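Local coordinates for bifunctional thiamine biosynthesis protein ThiDN (Methanocaldococcus jannaschii DSM 2661, PDB 2PHP) that probably phosphorylates the hydroxymethylpyrimidine precursor of thiamine in two steps and, through this C-terminal ThiN domain, condenses it with thiazole phosphate into thiamine phosphate, at residues Tyr17-Leu29 against Ile168-Asn182. Numbering follows the deposited sequence.
Sequences YAIYLLKKMNFTL and IEVVKKVEVIQKIYN
Val171 packs its two methyls against Ala18 and Leu22 where the first and last helices of this ThiN domain, 8-22 and 167-185, run side by side; the axes of segments 17-22 and 168-182 come within 8.9 Å at an angle of 20°. Its CG2 lies 3.6 Å from Ala18 CB, a small side chain that suits the close approach of the helices, and tightly against Leu22 CD2. Near the start of helix 167-185, Ile168 CD1 meets the edge of the Tyr17 ring, while Leu21 CG sits over one face of that ring. Leu21 CD1 touches Lys172 CE, so the lysine gives its aliphatic stem to the contact; its NZ bonds weakly to Tyr5 of the second subunit.

A type I turn from Leu22 to Met25 leads into a loop that runs alongside helix 167-185. Selenomethionine Met25 places SE 3.7 Å from Glu175 CB. Farther along, the long amide side chain of Gln178, with both donor and acceptor, suits an irregular backbone. Its OE1 accepts Thr28 N at 3.0 Å, the donor standing 44° out of the carbonyl plane, and more weakly Leu29 N; NE2 donates to Thr28 OG1 at 2.9 Å. The bend at chi2 (69°) holds the amide out against the loop with NE2 directed toward the next helical turn, where it also reaches Asn182 OD1 at 3.0 Å, and these bonds together fix its rotation. Phe27 turns its ring nearly perpendicular to this amide and reaches Met97 on strand 95-100, to which Leu29 is tied by backbone bonds with Lys100. The leucine's branches part: CD2 is modelled over one face of the Tyr181 ring more tightly than is likely, so its exact placement is doubtful, and Leu29 CD1 rests 3.6 Å from Ile177 CG2.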
loop_
_atom_site.group_PDB
_atom_site.type_symbol
_atom_site.label_atom_id
_atom_site.label_comp_id
_atom_site.label_asym_id
_atom_site.label_seq_id
_atom_site.Cartn_x
_atom_site.Cartn_y
_atom_site.Cartn_z
ATOM N N TYR B 17 -11.665 -0.737 -13.492
ATOM C CA TYR B 17 -10.974 -0.509 -14.753
ATOM C C TYR B 17 -10.617 0.967 -14.897
ATOM O O TYR B 17 -9.566 1.303 -15.430
ATOM C CB TYR B 17 -11.829 -0.954 -15.948
ATOM C CG TYR B 17 -11.083 -0.824 -17.255
ATOM C CD1 TYR B 17 -9.925 -1.568 -17.495
ATOM C CD2 TYR B 17 -11.504 0.069 -18.236
ATOM C CE1 TYR B 17 -9.203 -1.422 -18.681
ATOM C CE2 TYR B 17 -10.794 0.223 -19.422
ATOM C CZ TYR B 17 -9.646 -0.523 -19.634
ATOM O OH TYR B 17 -8.932 -0.357 -20.797
ATOM N N ALA B 18 -11.495 1.848 -14.421
ATOM C CA ALA B 18 -11.226 3.279 -14.494
ATOM C C ALA B 18 -9.936 3.595 -13.743
ATOM O O ALA B 18 -9.140 4.418 -14.196
ATOM C CB ALA B 18 -12.383 4.069 -13.892
ATOM N N ILE B 19 -9.732 2.931 -12.603
ATOM C CA ILE B 19 -8.540 3.145 -11.782
ATOM C C ILE B 19 -7.298 2.579 -12.488
ATOM O O ILE B 19 -6.214 3.182 -12.453
ATOM C CB ILE B 19 -8.685 2.470 -10.379
ATOM C CG1 ILE B 19 -9.862 3.079 -9.614
ATOM C CG2 ILE B 19 -7.405 2.643 -9.575
ATOM C CD1 ILE B 19 -9.697 4.550 -9.301
ATOM N N TYR B 20 -7.462 1.422 -13.122
ATOM C CA TYR B 20 -6.368 0.787 -13.847
ATOM C C TYR B 20 -5.879 1.756 -14.927
ATOM O O TYR B 20 -4.676 1.851 -15.194
ATOM C CB TYR B 20 -6.854 -0.523 -14.470
ATOM C CG TYR B 20 -5.887 -1.170 -15.442
ATOM C CD1 TYR B 20 -4.843 -1.987 -14.995
ATOM C CD2 TYR B 20 -6.020 -0.965 -16.819
ATOM C CE1 TYR B 20 -3.957 -2.587 -15.903
ATOM C CE2 TYR B 20 -5.145 -1.555 -17.728
ATOM C CZ TYR B 20 -4.118 -2.363 -17.268
ATOM O OH TYR B 20 -3.262 -2.933 -18.188
ATOM N N LEU B 21 -6.811 2.486 -15.538
ATOM C CA LEU B 21 -6.462 3.455 -16.578
ATOM C C LEU B 21 -5.792 4.676 -15.957
ATOM O O LEU B 21 -4.840 5.234 -16.514
ATOM C CB LEU B 21 -7.713 3.900 -17.350
ATOM C CG LEU B 21 -8.385 2.870 -18.272
ATOM C CD1 LEU B 21 -9.649 3.458 -18.896
ATOM C CD2 LEU B 21 -7.402 2.449 -19.362
ATOM N N LEU B 22 -6.291 5.084 -14.795
ATOM C CA LEU B 22 -5.749 6.240 -14.100
ATOM C C LEU B 22 -4.291 6.005 -13.707
ATOM O O LEU B 22 -3.450 6.895 -13.858
ATOM C CB LEU B 22 -6.576 6.530 -12.846
ATOM C CG LEU B 22 -7.016 7.972 -12.575
ATOM C CD1 LEU B 22 -5.846 8.918 -12.794
ATOM C CD2 LEU B 22 -8.170 8.337 -13.487
ATOM N N LYS B 23 -3.991 4.806 -13.214
ATOM C CA LYS B 23 -2.633 4.484 -12.789
ATOM C C LYS B 23 -1.625 4.583 -13.928
ATOM O O LYS B 23 -0.424 4.689 -13.683
ATOM C CB LYS B 23 -2.581 3.083 -12.173
ATOM C CG LYS B 23 -3.333 2.966 -10.856
ATOM C CD LYS B 23 -3.282 1.563 -10.248
ATOM C CE LYS B 23 -1.879 1.183 -9.799
ATOM N NZ LYS B 23 -0.928 1.094 -10.940
ATOM N N LYS B 24 -2.113 4.549 -15.166
ATOM C CA LYS B 24 -1.249 4.640 -16.343
ATOM C C LYS B 24 -1.086 6.070 -16.825
ATOM O O LYS B 24 -0.277 6.344 -17.711
ATOM C CB LYS B 24 -1.816 3.819 -17.508
ATOM C CG LYS B 24 -1.723 2.306 -17.324
ATOM C CD LYS B 24 -2.047 1.579 -18.627
ATOM C CE LYS B 24 -1.797 0.085 -18.500
ATOM N NZ LYS B 24 -1.789 -0.628 -19.803
HETATM N N MSE B 25 -1.879 6.968 -16.265
HETATM C CA MSE B 25 -1.847 8.374 -16.643
HETATM C C MSE B 25 -0.844 9.177 -15.833
HETATM O O MSE B 25 -0.457 8.781 -14.738
HETATM C CB MSE B 25 -3.223 9.003 -16.429
HETATM C CG MSE B 25 -4.083 9.132 -17.661
HETATM SE SE MSE B 25 -5.868 9.653 -17.164
HETATM C CE MSE B 25 -6.657 7.910 -17.365
ATOM N N ASN B 26 -0.397 10.245 -16.420
ATOM C CA ASN B 26 0.409 11.204 -15.682
ATOM C C ASN B 26 -0.469 12.289 -15.074
ATOM O O ASN B 26 -0.515 13.398 -15.511
ATOM C CB ASN B 26 1.478 11.815 -16.588
ATOM C CG ASN B 26 2.156 13.017 -15.960
ATOM O OD1 ASN B 26 2.568 12.971 -14.800
ATOM N ND2 ASN B 26 2.271 14.096 -16.723
ATOM N N PHE B 27 -1.340 11.740 -14.213
ATOM C CA PHE B 27 -2.372 12.536 -13.564
ATOM C C PHE B 27 -1.745 13.477 -12.541
ATOM O O PHE B 27 -1.185 13.044 -11.532
ATOM C CB PHE B 27 -3.380 11.577 -12.913
ATOM C CG PHE B 27 -4.530 12.257 -12.216
ATOM C CD1 PHE B 27 -5.281 13.236 -12.857
ATOM C CD2 PHE B 27 -4.878 11.890 -10.918
ATOM C CE1 PHE B 27 -6.366 13.843 -12.213
ATOM C CE2 PHE B 27 -5.961 12.491 -10.266
ATOM C CZ PHE B 27 -6.704 13.468 -10.916
ATOM N N THR B 28 -1.825 14.772 -12.818
ATOM C CA THR B 28 -1.257 15.768 -11.926
ATOM C C THR B 28 -2.336 16.724 -11.448
ATOM O O THR B 28 -2.097 17.568 -10.586
ATOM C CB THR B 28 -0.151 16.577 -12.640
ATOM O OG1 THR B 28 -0.721 17.281 -13.752
ATOM C CG2 THR B 28 0.957 15.641 -13.140
ATOM N N LEU B 29 -3.528 16.591 -12.017
ATOM C CA LEU B 29 -4.644 17.446 -11.635
ATOM C C LEU B 29 -5.259 16.995 -10.298
ATOM O O LEU B 29 -6.470 16.785 -10.185
ATOM C CB LEU B 29 -5.689 17.443 -12.757
ATOM C CG LEU B 29 -5.316 18.212 -14.040
ATOM C CD1 LEU B 29 -6.400 18.036 -15.110
ATOM C CD2 LEU B 29 -5.142 19.678 -13.720
ATOM N N ILE B 168 -15.566 4.776 -16.264
ATOM C CA ILE B 168 -14.641 4.699 -17.384
ATOM C C ILE B 168 -14.807 5.903 -18.299
ATOM O O ILE B 168 -13.825 6.463 -18.785
ATOM C CB ILE B 168 -14.851 3.414 -18.213
ATOM C CG1 ILE B 168 -14.700 2.183 -17.312
ATOM C CG2 ILE B 168 -13.825 3.360 -19.347
ATOM C CD1 ILE B 168 -14.965 0.853 -18.008
ATOM N N GLU B 169 -16.053 6.305 -18.523
ATOM C CA GLU B 169 -16.325 7.451 -19.370
ATOM C C GLU B 169 -15.754 8.707 -18.715
ATOM O O GLU B 169 -15.236 9.593 -19.395
ATOM C CB GLU B 169 -17.829 7.620 -19.573
ATOM C CG GLU B 169 -18.167 8.536 -20.736
ATOM C CD GLU B 169 -19.657 8.697 -20.946
ATOM O OE1 GLU B 169 -20.299 9.411 -20.140
ATOM O OE2 GLU B 169 -20.186 8.104 -21.914
ATOM N N VAL B 170 -15.850 8.775 -17.390
ATOM C CA VAL B 170 -15.337 9.920 -16.656
ATOM C C VAL B 170 -13.815 10.016 -16.791
ATOM O O VAL B 170 -13.267 11.095 -17.044
ATOM C CB VAL B 170 -15.720 9.832 -15.167
ATOM C CG1 VAL B 170 -14.932 10.859 -14.358
ATOM C CG2 VAL B 170 -17.207 10.086 -15.009
ATOM N N VAL B 171 -13.140 8.883 -16.630
ATOM C CA VAL B 171 -11.687 8.842 -16.728
ATOM C C VAL B 171 -11.183 9.203 -18.128
ATOM O O VAL B 171 -10.109 9.802 -18.270
ATOM C CB VAL B 171 -11.148 7.462 -16.294
ATOM C CG1 VAL B 171 -9.723 7.270 -16.753
ATOM C CG2 VAL B 171 -11.199 7.369 -14.776
ATOM N N LYS B 172 -11.954 8.858 -19.155
ATOM C CA LYS B 172 -11.560 9.197 -20.522
ATOM C C LYS B 172 -11.601 10.719 -20.685
ATOM O O LYS B 172 -10.683 11.298 -21.262
ATOM C CB LYS B 172 -12.490 8.521 -21.537
ATOM C CG LYS B 172 -12.365 6.996 -21.576
ATOM C CD LYS B 172 -10.985 6.548 -22.033
ATOM C CE LYS B 172 -10.888 5.029 -22.085
ATOM N NZ LYS B 172 -11.989 4.443 -22.909
ATOM N N LYS B 173 -12.651 11.363 -20.170
ATOM C CA LYS B 173 -12.761 12.823 -20.250
ATOM C C LYS B 173 -11.599 13.472 -19.495
ATOM O O LYS B 173 -10.972 14.421 -19.990
ATOM C CB LYS B 173 -14.085 13.316 -19.651
ATOM C CG LYS B 173 -15.323 12.894 -20.425
ATOM C CD LYS B 173 -16.597 13.435 -19.782
ATOM C CE LYS B 173 -17.840 12.769 -20.355
ATOM N NZ LYS B 173 -19.078 13.317 -19.737
ATOM N N VAL B 174 -11.327 12.961 -18.292
ATOM C CA VAL B 174 -10.238 13.473 -17.459
ATOM C C VAL B 174 -8.891 13.395 -18.179
ATOM O O VAL B 174 -8.054 14.284 -18.036
ATOM C CB VAL B 174 -10.130 12.695 -16.121
ATOM C CG1 VAL B 174 -8.798 13.009 -15.441
ATOM C CG2 VAL B 174 -11.293 13.069 -15.200
ATOM N N GLU B 175 -8.678 12.330 -18.946
ATOM C CA GLU B 175 -7.428 12.178 -19.682
ATOM C C GLU B 175 -7.296 13.290 -20.725
ATOM O O GLU B 175 -6.218 13.839 -20.929
ATOM C CB GLU B 175 -7.381 10.816 -20.370
ATOM C CG GLU B 175 -6.180 10.605 -21.283
ATOM C CD GLU B 175 -6.181 9.226 -21.908
ATOM O OE1 GLU B 175 -7.249 8.807 -22.400
ATOM O OE2 GLU B 175 -5.121 8.564 -21.913
ATOM N N VAL B 176 -8.401 13.615 -21.383
ATOM C CA VAL B 176 -8.396 14.669 -22.388
ATOM C C VAL B 176 -8.023 15.982 -21.703
ATOM O O VAL B 176 -7.164 16.724 -22.188
ATOM C CB VAL B 176 -9.791 14.807 -23.055
ATOM C CG1 VAL B 176 -9.815 16.014 -23.987
ATOM C CG2 VAL B 176 -10.125 13.531 -23.824
ATOM N N ILE B 177 -8.663 16.248 -20.566
ATOM C CA ILE B 177 -8.412 17.459 -19.799
ATOM C C ILE B 177 -6.958 17.520 -19.340
ATOM O O ILE B 177 -6.318 18.571 -19.404
ATOM C CB ILE B 177 -9.335 17.528 -18.555
ATOM C CG1 ILE B 177 -10.789 17.706 -18.992
ATOM C CG2 ILE B 177 -8.909 18.669 -17.639
ATOM C CD1 ILE B 177 -11.784 17.661 -17.849
ATOM N N GLN B 178 -6.448 16.379 -18.888
ATOM C CA GLN B 178 -5.081 16.273 -18.393
ATOM C C GLN B 178 -4.057 16.646 -19.460
ATOM O O GLN B 178 -3.081 17.345 -19.172
ATOM C CB GLN B 178 -4.818 14.845 -17.890
ATOM C CG GLN B 178 -3.421 14.602 -17.351
ATOM C CD GLN B 178 -3.161 15.328 -16.047
ATOM O OE1 GLN B 178 -3.783 15.037 -15.025
ATOM N NE2 GLN B 178 -2.239 16.281 -16.073
ATOM N N LYS B 179 -4.270 16.177 -20.686
ATOM C CA LYS B 179 -3.336 16.477 -21.770
ATOM C C LYS B 179 -3.279 17.959 -22.076
ATOM O O LYS B 179 -2.220 18.493 -22.396
ATOM C CB LYS B 179 -3.699 15.686 -23.024
ATOM C CG LYS B 179 -3.272 14.231 -22.914
ATOM C CD LYS B 179 -3.741 13.395 -24.083
ATOM C CE LYS B 179 -3.377 11.930 -23.866
ATOM N NZ LYS B 179 -3.965 11.040 -24.909
ATOM N N ILE B 180 -4.422 18.624 -21.967
ATOM C CA ILE B 180 -4.484 20.057 -22.207
ATOM C C ILE B 180 -3.704 20.724 -21.081
ATOM O O ILE B 180 -2.858 21.585 -21.313
ATOM C CB ILE B 180 -5.950 20.552 -22.209
ATOM C CG1 ILE B 180 -6.683 19.958 -23.416
ATOM C CG2 ILE B 180 -5.997 22.077 -22.198
ATOM C CD1 ILE B 180 -8.150 20.344 -23.497
ATOM N N TYR B 181 -3.978 20.292 -19.855
ATOM C CA TYR B 181 -3.304 20.836 -18.689
ATOM C C TYR B 181 -1.786 20.659 -18.781
ATOM O O TYR B 181 -1.034 21.551 -18.384
ATOM C CB TYR B 181 -3.821 20.161 -17.420
ATOM C CG TYR B 181 -3.298 20.784 -16.150
ATOM C CD1 TYR B 181 -3.688 22.067 -15.770
ATOM C CD2 TYR B 181 -2.420 20.087 -15.322
ATOM C CE1 TYR B 181 -3.220 22.641 -14.593
ATOM C CE2 TYR B 181 -1.948 20.646 -14.138
ATOM C CZ TYR B 181 -2.350 21.920 -13.782
ATOM O OH TYR B 181 -1.897 22.474 -12.617
ATOM N N ASN B 182 -1.332 19.515 -19.295
ATOM C CA ASN B 182 0.105 19.278 -19.414
ATOM C C ASN B 182 0.774 20.354 -20.263
ATOM O O ASN B 182 1.889 20.782 -19.966
ATOM C CB ASN B 182 0.404 17.903 -20.025
ATOM C CG ASN B 182 0.065 16.747 -19.087
ATOM O OD1 ASN B 182 0.155 16.869 -17.856
ATOM N ND2 ASN B 182 -0.309 15.608 -19.670
#